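PDB 1FX4: receptor-type adenylate cyclase GRESAG 4.3 from Trypanosoma brucei, which converts ATP into 3',5'-cyclic AMP and diphosphate through its magnesium-dependent, probably cytoplasmic catalytic domain, the part present here, and could act as a receptor. Local coordinates for residues L15-I20 and R159-A164; Q79-C84 and V134-H139; V170-Q175 and A226-R231. All coordinates share one frame; numbering follows the deposited sequence.

Interaction 1: residues L15-I20 and R159-A164. With MG (magnesium ion), chain B.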
loop_
_atom_site.group_PDB
_atom_site.type_symbol
_atom_site.label_atom_id
_atom_site.label_comp_id
_atom_site.label_asym_id
_atom_site.label_seq_id
_atom_site.Cartn_x
_atom_site.Cartn_y
_atom_site.Cartn_z
ATOM N N LEU A 15 18.185 -1.466 -1.019
ATOM C CA LEU A 15 16.787 -1.153 -1.172
ATOM C C LEU A 15 16.542 0.303 -0.847
ATOM O O LEU A 15 17.154 0.857 0.062
ATOM C CB LEU A 15 15.950 -2.033 -0.245
ATOM C CG LEU A 15 15.981 -3.518 -0.590
ATOM C CD1 LEU A 15 15.209 -4.266 0.484
ATOM C CD2 LEU A 15 15.361 -3.742 -1.966
ATOM N N ILE A 16 15.662 0.917 -1.626
ATOM C CA ILE A 16 15.281 2.306 -1.424
ATOM C C ILE A 16 13.773 2.338 -1.244
ATOM O O ILE A 16 13.042 1.756 -2.051
ATOM C CB ILE A 16 15.559 3.177 -2.665
ATOM C CG1 ILE A 16 17.026 3.100 -3.080
ATOM C CG2 ILE A 16 15.145 4.632 -2.375
ATOM C CD1 ILE A 16 17.273 3.724 -4.453
ATOM N N PHE A 17 13.310 2.935 -0.153
ATOM C CA PHE A 17 11.880 3.101 0.051
ATOM C C PHE A 17 11.602 4.600 0.016
ATOM O O PHE A 17 12.370 5.388 0.555
ATOM C CB PHE A 17 11.409 2.514 1.392
ATOM C CG PHE A 17 11.113 1.040 1.335
ATOM C CD1 PHE A 17 12.120 0.116 1.541
ATOM C CD2 PHE A 17 9.822 0.583 1.085
ATOM C CE1 PHE A 17 11.847 -1.251 1.504
ATOM C CE2 PHE A 17 9.545 -0.789 1.047
ATOM C CZ PHE A 17 10.562 -1.698 1.260
ATOM N N THR A 18 10.521 4.990 -0.648
ATOM C CA THR A 18 10.148 6.396 -0.713
ATOM C C THR A 18 8.691 6.556 -0.374
ATOM O O THR A 18 7.919 5.612 -0.503
ATOM C CB THR A 18 10.303 6.979 -2.129
ATOM O OG1 THR A 18 9.260 6.482 -2.984
ATOM C CG2 THR A 18 11.668 6.615 -2.726
ATOM N N ASP A 19 8.322 7.749 0.066
ATOM C CA ASP A 19 6.929 8.037 0.304
ATOM C C ASP A 19 6.761 9.538 0.263
ATOM O O ASP A 19 7.711 10.276 0.539
ATOM C CB ASP A 19 6.443 7.473 1.634
ATOM C CG ASP A 19 4.957 7.136 1.602
ATOM O OD1 ASP A 19 4.272 7.539 0.645
ATOM O OD2 ASP A 19 4.476 6.448 2.520
ATOM N N ILE A 20 5.571 9.987 -0.116
ATOM C CA ILE A 20 5.302 11.408 -0.173
ATOM C C ILE A 20 4.876 11.844 1.220
ATOM O O ILE A 20 3.921 11.296 1.791
ATOM C CB ILE A 20 4.190 11.737 -1.169
ATOM C CG1 ILE A 20 4.632 11.368 -2.591
ATOM C CG2 ILE A 20 3.866 13.231 -1.113
ATOM C CD1 ILE A 20 3.571 11.682 -3.623
ATOM N N ARG A 159 14.647 -9.224 7.038
ATOM C CA ARG A 159 15.034 -8.087 7.860
ATOM C C ARG A 159 15.624 -6.924 7.054
ATOM O O ARG A 159 15.428 -5.771 7.411
ATOM C CB ARG A 159 15.997 -8.526 8.978
ATOM C CG ARG A 159 15.378 -9.504 9.986
ATOM C CD ARG A 159 16.252 -9.709 11.232
ATOM N NE ARG A 159 17.637 -10.045 10.905
ATOM C CZ ARG A 159 18.036 -11.211 10.405
ATOM N NH1 ARG A 159 17.161 -12.188 10.171
ATOM N NH2 ARG A 159 19.313 -11.390 10.095
ATOM N N THR A 160 16.303 -7.227 5.951
ATOM C CA THR A 160 16.911 -6.195 5.113
ATOM C C THR A 160 15.860 -5.271 4.519
ATOM O O THR A 160 15.999 -4.050 4.550
ATOM C CB THR A 160 17.756 -6.812 3.977
ATOM O OG1 THR A 160 18.918 -7.422 4.544
ATOM C CG2 THR A 160 18.203 -5.739 2.974
ATOM N N SER A 161 14.800 -5.866 3.983
ATOM C CA SER A 161 13.721 -5.093 3.403
ATOM C C SER A 161 13.020 -4.296 4.500
ATOM O O SER A 161 12.718 -3.119 4.318
ATOM C CB SER A 161 12.740 -6.028 2.696
ATOM O OG SER A 161 11.666 -5.300 2.156
ATOM N N ASN A 162 12.803 -4.932 5.653
ATOM C CA ASN A 162 12.132 -4.276 6.779
ATOM C C ASN A 162 12.977 -3.129 7.330
ATOM O O ASN A 162 12.449 -2.110 7.773
ATOM C CB ASN A 162 11.821 -5.295 7.882
ATOM C CG ASN A 162 11.081 -6.522 7.353
ATOM O OD1 ASN A 162 10.309 -6.435 6.389
ATOM N ND2 ASN A 162 11.335 -7.680 7.969
ATOM N N MET A 163 14.296 -3.294 7.290
ATOM C CA MET A 163 15.217 -2.271 7.766
ATOM C C MET A 163 15.142 -1.047 6.851
ATOM O O MET A 163 15.131 0.090 7.319
ATOM C CB MET A 163 16.645 -2.813 7.787
ATOM C CG MET A 163 17.678 -1.806 8.217
ATOM S SD MET A 163 17.402 -1.319 9.916
ATOM C CE MET A 163 17.884 -2.847 10.758
ATOM N N ALA A 164 15.112 -1.294 5.543
ATOM C CA ALA A 164 15.029 -0.205 4.567
ATOM C C ALA A 164 13.716 0.554 4.754
ATOM O O ALA A 164 13.682 1.784 4.722
ATOM C CB ALA A 164 15.110 -0.754 3.160
HETATM MG MG MG B . 2.077 7.040 1.071
HETATM O O HOH W 1 1.941 6.399 3.430
HETATM O O HOH W 2 2.640 9.136 2.217
HETATM O O HOH W 3 2.102 4.566 0.746
#
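L15 and F17 point from the strand toward the first turns of helix 159-170, and A164 points back at them. The packing is tight at the L15 end: CD1 of L15 sits 3.4 Å from CA of S161, closer than carbons usually pack, while CB of L15 lies 3.7 Å from CB of A164. The F17 ring takes the same methyl at its edge, near the ring plane, with CD1 3.5 Å from CB of A164; OG of S161 also lies in that plane, beyond CZ, but spends its polar contact on the carbonyl of Y156. With strand and helix axes at 38°, the contact fades past F17. Beyond it the strand no longer touches residues 159-164, and D19 turns to the metal and its waters, near E168 further along the helix: its OD1 binds the magnesium ion at 2.3 Å, and water 1, itself on the metal, donates to OD2 at 2.7 Å. A weak hydrogen bond from N of I20 also reaches OD1. D62 and two more waters also bind the ion. In this class III cyclase domain, strand 13-20 runs between strands 63-68 and 134-141, while helix 159-170 packs over it, with S161 touching M65 and A164 touching H139.

Interaction 2: residues Q79-C84 and V134-H139. Unlike the reference sequence in segment 79-84: C84 (reference Arg).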
loop_
_atom_site.group_PDB
_atom_site.type_symbol
_atom_site.label_atom_id
_atom_site.label_comp_id
_atom_site.label_asym_id
_atom_site.label_seq_id
_atom_site.Cartn_x
_atom_site.Cartn_y
_atom_site.Cartn_z
ATOM N N GLN A 79 19.649 11.105 -4.433
ATOM C CA GLN A 79 20.098 12.482 -4.483
ATOM C C GLN A 79 19.451 13.206 -5.648
ATOM O O GLN A 79 18.963 14.323 -5.502
ATOM C CB GLN A 79 21.622 12.541 -4.596
ATOM C CG GLN A 79 22.151 13.946 -4.797
ATOM C CD GLN A 79 23.607 14.043 -4.428
ATOM O OE1 GLN A 79 24.457 14.319 -5.278
ATOM N NE2 GLN A 79 23.912 13.793 -3.158
ATOM N N GLU A 80 19.419 12.556 -6.807
ATOM C CA GLU A 80 18.825 13.172 -7.979
ATOM C C GLU A 80 17.318 13.312 -7.795
ATOM O O GLU A 80 16.710 14.248 -8.305
ATOM C CB GLU A 80 19.142 12.374 -9.242
ATOM C CG GLU A 80 19.098 13.224 -10.497
ATOM C CD GLU A 80 20.013 14.452 -10.410
ATOM O OE1 GLU A 80 19.617 15.515 -10.941
ATOM O OE2 GLU A 80 21.114 14.355 -9.805
ATOM N N LEU A 81 16.725 12.393 -7.041
ATOM C CA LEU A 81 15.295 12.481 -6.784
ATOM C C LEU A 81 15.009 13.818 -6.090
ATOM O O LEU A 81 14.190 14.587 -6.561
ATOM C CB LEU A 81 14.829 11.298 -5.928
ATOM C CG LEU A 81 13.316 11.149 -5.691
ATOM C CD1 LEU A 81 13.040 9.736 -5.200
ATOM C CD2 LEU A 81 12.793 12.159 -4.685
ATOM N N GLN A 82 15.692 14.100 -4.981
ATOM C CA GLN A 82 15.455 15.349 -4.259
ATOM C C GLN A 82 15.681 16.592 -5.133
ATOM O O GLN A 82 14.862 17.538 -5.117
ATOM C CB GLN A 82 16.322 15.418 -3.012
ATOM C CG GLN A 82 16.044 14.287 -2.020
ATOM C CD GLN A 82 14.637 14.358 -1.467
ATOM O OE1 GLN A 82 13.982 15.397 -1.553
ATOM N NE2 GLN A 82 14.163 13.252 -0.890
ATOM N N LEU A 83 16.759 16.566 -5.922
ATOM C CA LEU A 83 17.071 17.686 -6.798
ATOM C C LEU A 83 16.050 17.874 -7.921
ATOM O O LEU A 83 15.654 18.999 -8.217
ATOM C CB LEU A 83 18.482 17.527 -7.366
ATOM C CG LEU A 83 19.582 17.697 -6.312
ATOM C CD1 LEU A 83 20.906 17.172 -6.825
ATOM C CD2 LEU A 83 19.688 19.180 -5.903
ATOM N N CYS A 84 15.620 16.774 -8.536
ATOM C CA CYS A 84 14.649 16.827 -9.622
ATOM C C CYS A 84 13.325 17.389 -9.123
ATOM O O CYS A 84 12.752 18.282 -9.729
ATOM C CB CYS A 84 14.427 15.431 -10.223
ATOM S SG CYS A 84 15.835 14.851 -11.275
ATOM N N VAL A 134 9.416 14.218 -0.731
ATOM C CA VAL A 134 9.593 12.777 -0.672
ATOM C C VAL A 134 10.601 12.366 0.385
ATOM O O VAL A 134 11.696 12.908 0.446
ATOM C CB VAL A 134 10.044 12.231 -2.074
ATOM C CG1 VAL A 134 10.165 10.711 -2.062
ATOM C CG2 VAL A 134 9.033 12.651 -3.134
ATOM N N ARG A 135 10.212 11.445 1.260
ATOM C CA ARG A 135 11.129 10.940 2.270
ATOM C C ARG A 135 11.741 9.698 1.658
ATOM O O ARG A 135 11.069 8.946 0.944
ATOM C CB ARG A 135 10.414 10.611 3.583
ATOM C CG ARG A 135 9.469 9.465 3.516
ATOM C CD ARG A 135 8.923 9.137 4.919
ATOM N NE ARG A 135 7.955 10.114 5.361
ATOM C CZ ARG A 135 6.654 9.871 5.487
ATOM N NH1 ARG A 135 6.154 8.667 5.212
ATOM N NH2 ARG A 135 5.852 10.839 5.883
ATOM N N VAL A 136 13.026 9.494 1.916
ATOM C CA VAL A 136 13.737 8.368 1.336
ATOM C C VAL A 136 14.599 7.672 2.361
ATOM O O VAL A 136 15.310 8.315 3.128
ATOM C CB VAL A 136 14.648 8.840 0.155
ATOM C CG1 VAL A 136 15.380 7.654 -0.462
ATOM C CG2 VAL A 136 13.810 9.581 -0.893
ATOM N N GLY A 137 14.531 6.348 2.359
ATOM C CA GLY A 137 15.332 5.556 3.268
ATOM C C GLY A 137 16.088 4.566 2.410
ATOM O O GLY A 137 15.512 4.001 1.488
ATOM N N ILE A 138 17.356 4.334 2.742
ATOM C CA ILE A 138 18.204 3.419 1.974
ATOM C C ILE A 138 18.947 2.466 2.902
ATOM O O ILE A 138 19.517 2.889 3.912
ATOM C CB ILE A 138 19.277 4.198 1.173
ATOM C CG1 ILE A 138 18.623 5.267 0.283
ATOM C CG2 ILE A 138 20.145 3.231 0.351
ATOM C CD1 ILE A 138 19.651 6.212 -0.379
ATOM N N HIS A 139 18.956 1.185 2.545
ATOM C CA HIS A 139 19.658 0.184 3.337
ATOM C C HIS A 139 20.213 -0.881 2.422
ATOM O O HIS A 139 19.607 -1.184 1.391
ATOM C CB HIS A 139 18.736 -0.476 4.364
ATOM C CG HIS A 139 19.436 -1.492 5.214
ATOM N ND1 HIS A 139 19.001 -2.798 5.332
ATOM C CD2 HIS A 139 20.566 -1.403 5.954
ATOM C CE1 HIS A 139 19.837 -3.464 6.110
ATOM N NE2 HIS A 139 20.793 -2.642 6.501
HETATM O O HOH W 4 11.366 15.655 -2.041
#
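Helix against central sheet is the theme here: in the class III cyclase catalytic domain, helix 71-87 packs on the mixed sheet through strand 134-141, the two segments running antiparallel at 173°. L81 and Q82 do the work from the helix, V134 and V136 from the strand. L81 reaches down with CG anti to its own N (chi1 -173°) and sets CD2 over the isopropyl group of V134, 3.8 Å from CB, the two side chains crossing at about a right angle. Its other methyl, CD1, makes only a loose contact with V136 CG2 at 4.4 Å.

The polar half belongs to Q82. Bent at chi2 (-64°), its chain folds the amide back toward the strand, and NE2 donates to the V134 carbonyl O at 2.8 Å. The bond is nearly straight at hydrogen (166°); the acceptor lies in the amide plane, although the donor is tilted from the carbonyl plane. NE2 also passes 3.7 Å from CG2 of V136. On the other side of the amide, water 4 lies 2.7 Å from OE1 and accepts from V134 N, while R222 also bonds OE1. Both polar ends of this buried amide are therefore engaged, which should fix its rotation. Around the contact, V134 and V136 also touch T18 of strand 13-20, V136 and Q82 meet V176 of strand 176-179, and L48 of helix 34-51 packs beside L81.

Interaction 3: residues V170-Q175 and A226-R231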
loop_
_atom_site.group_PDB
_atom_site.type_symbol
_atom_site.label_atom_id
_atom_site.label_comp_id
_atom_site.label_asym_id
_atom_site.label_seq_id
_atom_site.Cartn_x
_atom_site.Cartn_y
_atom_site.Cartn_z
ATOM N N VAL A 170 11.252 6.814 9.256
ATOM C CA VAL A 170 11.722 7.843 10.174
ATOM C C VAL A 170 12.256 9.101 9.466
ATOM O O VAL A 170 12.505 10.126 10.108
ATOM C CB VAL A 170 12.760 7.301 11.183
ATOM C CG1 VAL A 170 12.187 6.077 11.909
ATOM C CG2 VAL A 170 14.066 6.946 10.490
ATOM N N ALA A 171 12.427 9.022 8.148
ATOM C CA ALA A 171 12.913 10.171 7.393
ATOM C C ALA A 171 11.782 11.169 7.195
ATOM O O ALA A 171 10.614 10.794 7.108
ATOM C CB ALA A 171 13.470 9.732 6.036
ATOM N N ASN A 172 12.140 12.444 7.168
ATOM C CA ASN A 172 11.189 13.514 6.944
ATOM C C ASN A 172 11.077 13.780 5.460
ATOM O O ASN A 172 11.857 13.249 4.669
ATOM C CB ASN A 172 11.667 14.769 7.645
ATOM C CG ASN A 172 11.556 14.648 9.128
ATOM O OD1 ASN A 172 10.458 14.715 9.670
ATOM N ND2 ASN A 172 12.677 14.400 9.795
ATOM N N GLY A 173 10.097 14.588 5.081
ATOM C CA GLY A 173 9.918 14.907 3.678
ATOM C C GLY A 173 11.128 15.688 3.194
ATOM O O GLY A 173 11.585 16.615 3.863
ATOM N N GLY A 174 11.658 15.295 2.041
ATOM C CA GLY A 174 12.826 15.969 1.487
ATOM C C GLY A 174 14.135 15.473 2.072
ATOM O O GLY A 174 15.215 15.954 1.706
ATOM N N GLN A 175 14.054 14.497 2.969
ATOM C CA GLN A 175 15.239 13.942 3.621
ATOM C C GLN A 175 15.589 12.557 3.075
ATOM O O GLN A 175 14.705 11.769 2.703
ATOM C CB GLN A 175 15.014 13.866 5.137
ATOM C CG GLN A 175 16.263 13.625 5.976
ATOM C CD GLN A 175 15.986 13.711 7.488
ATOM O OE1 GLN A 175 16.883 14.045 8.287
ATOM N NE2 GLN A 175 14.757 13.417 7.881
ATOM N N ALA A 226 13.104 16.463 13.912
ATOM C CA ALA A 226 13.777 15.321 14.512
ATOM C C ALA A 226 13.263 14.130 13.688
ATOM O O ALA A 226 12.251 14.251 12.994
ATOM C CB ALA A 226 13.358 15.178 15.970
ATOM N N LEU A 227 13.960 13.001 13.716
ATOM C CA LEU A 227 13.500 11.845 12.951
ATOM C C LEU A 227 12.127 11.392 13.459
ATOM O O LEU A 227 11.825 11.544 14.642
ATOM C CB LEU A 227 14.517 10.704 13.028
ATOM C CG LEU A 227 15.874 10.988 12.374
ATOM C CD1 LEU A 227 16.751 9.747 12.424
ATOM C CD2 LEU A 227 15.672 11.439 10.923
ATOM N N ARG A 228 11.287 10.882 12.558
ATOM C CA ARG A 228 9.943 10.413 12.922
ATOM C C ARG A 228 9.967 9.132 13.754
ATOM O O ARG A 228 9.406 8.118 13.334
ATOM C CB ARG A 228 9.110 10.123 11.666
ATOM C CG ARG A 228 8.687 11.308 10.829
ATOM C CD ARG A 228 8.334 10.853 9.409
ATOM N NE ARG A 228 7.429 9.700 9.362
ATOM C CZ ARG A 228 6.170 9.756 8.941
ATOM N NH1 ARG A 228 5.658 10.914 8.536
ATOM N NH2 ARG A 228 5.437 8.650 8.874
ATOM N N LEU A 229 10.632 9.144 14.906
ATOM C CA LEU A 229 10.655 7.950 15.748
ATOM C C LEU A 229 9.269 7.830 16.413
ATOM O O LEU A 229 8.512 8.811 16.461
ATOM C CB LEU A 229 11.846 7.998 16.725
ATOM C CG LEU A 229 13.163 7.448 16.133
ATOM C CD1 LEU A 229 13.200 7.597 14.625
ATOM C CD2 LEU A 229 14.375 8.118 16.753
ATOM N N ASP A 230 8.916 6.628 16.865
ATOM C CA ASP A 230 7.584 6.356 17.437
ATOM C C ASP A 230 6.968 7.156 18.601
ATOM O O ASP A 230 5.784 7.494 18.533
ATOM C CB ASP A 230 7.423 4.859 17.696
ATOM N N ARG A 231 7.719 7.425 19.669
ATOM C CA ARG A 231 7.154 8.160 20.811
ATOM C C ARG A 231 8.201 8.846 21.682
ATOM O O ARG A 231 7.790 9.634 22.567
ATOM C CB ARG A 231 6.272 7.225 21.660
#
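The N172 amide meets the chain end at its NH2 edge: ND2 donates to the A226 carbonyl O at 3.2 Å, with that oxygen almost exactly in the amide plane. The hydrogen bond is straight at the donor, yet the donor stands well above the carbonyl plane, off the lone-pair directions. The other flat group, the R228 guanidinium, is turned 77° from this amide; A171 O approaches it obliquely. Here the type II beta turn N172-Q175, which leads from helix 159-170 to strand 176-179, lies beside the inverse gamma turn centred on R228, near the carboxyl end of the cyclase domain construct. G174 takes the positive phi that the third position of such a beta turn adopts.

Just before the beta turn, V170 O accepts from R228 N at 2.8 Å, a backbone bond that holds the segments where their CA atoms come closest. L227 lies against the same carbonyl, its CD2 3.5 Å from V170 O, and L199 and L177 also pack on this leucine. R228 arches back along the loop: a bend about the CG-CD bond (chi3 49°) turns NE to its hydrogen-bond partner, S169 O, while CD sits 3.2 Å from A171 O. The guanidinium end lies close to that of R135, and D89 of the second subunit forms a long, weak ion pair with it. D230 and R231 are poorly ordered and incompletely modelled, so the defined packing finishes at L229. Its side chain crosses that of V170 obliquely, with CD1 tight on the valine, only 3.3 Å from CG1.

How the interactions relate
Interactions 1 and 2 share one sheet: strands 13-20 and 134-141 are neighbours, joined by backbone pairs such as L15 N to H139 O (2.8 Å) and D19 O to R135 N (2.9 Å). In the chain, interaction 2 is nested within the loop closed by interaction 1; interaction 3 follows both. It meets the strand of interaction 2 where G174 N lies 2.9 Å from V134 O, the carbonyl that Q82 also uses, but it does not touch interaction 1. All three approach the metal site: D19 binds magnesium directly, while the side chains of V134 and R228 each lie about 9 Å from the ion.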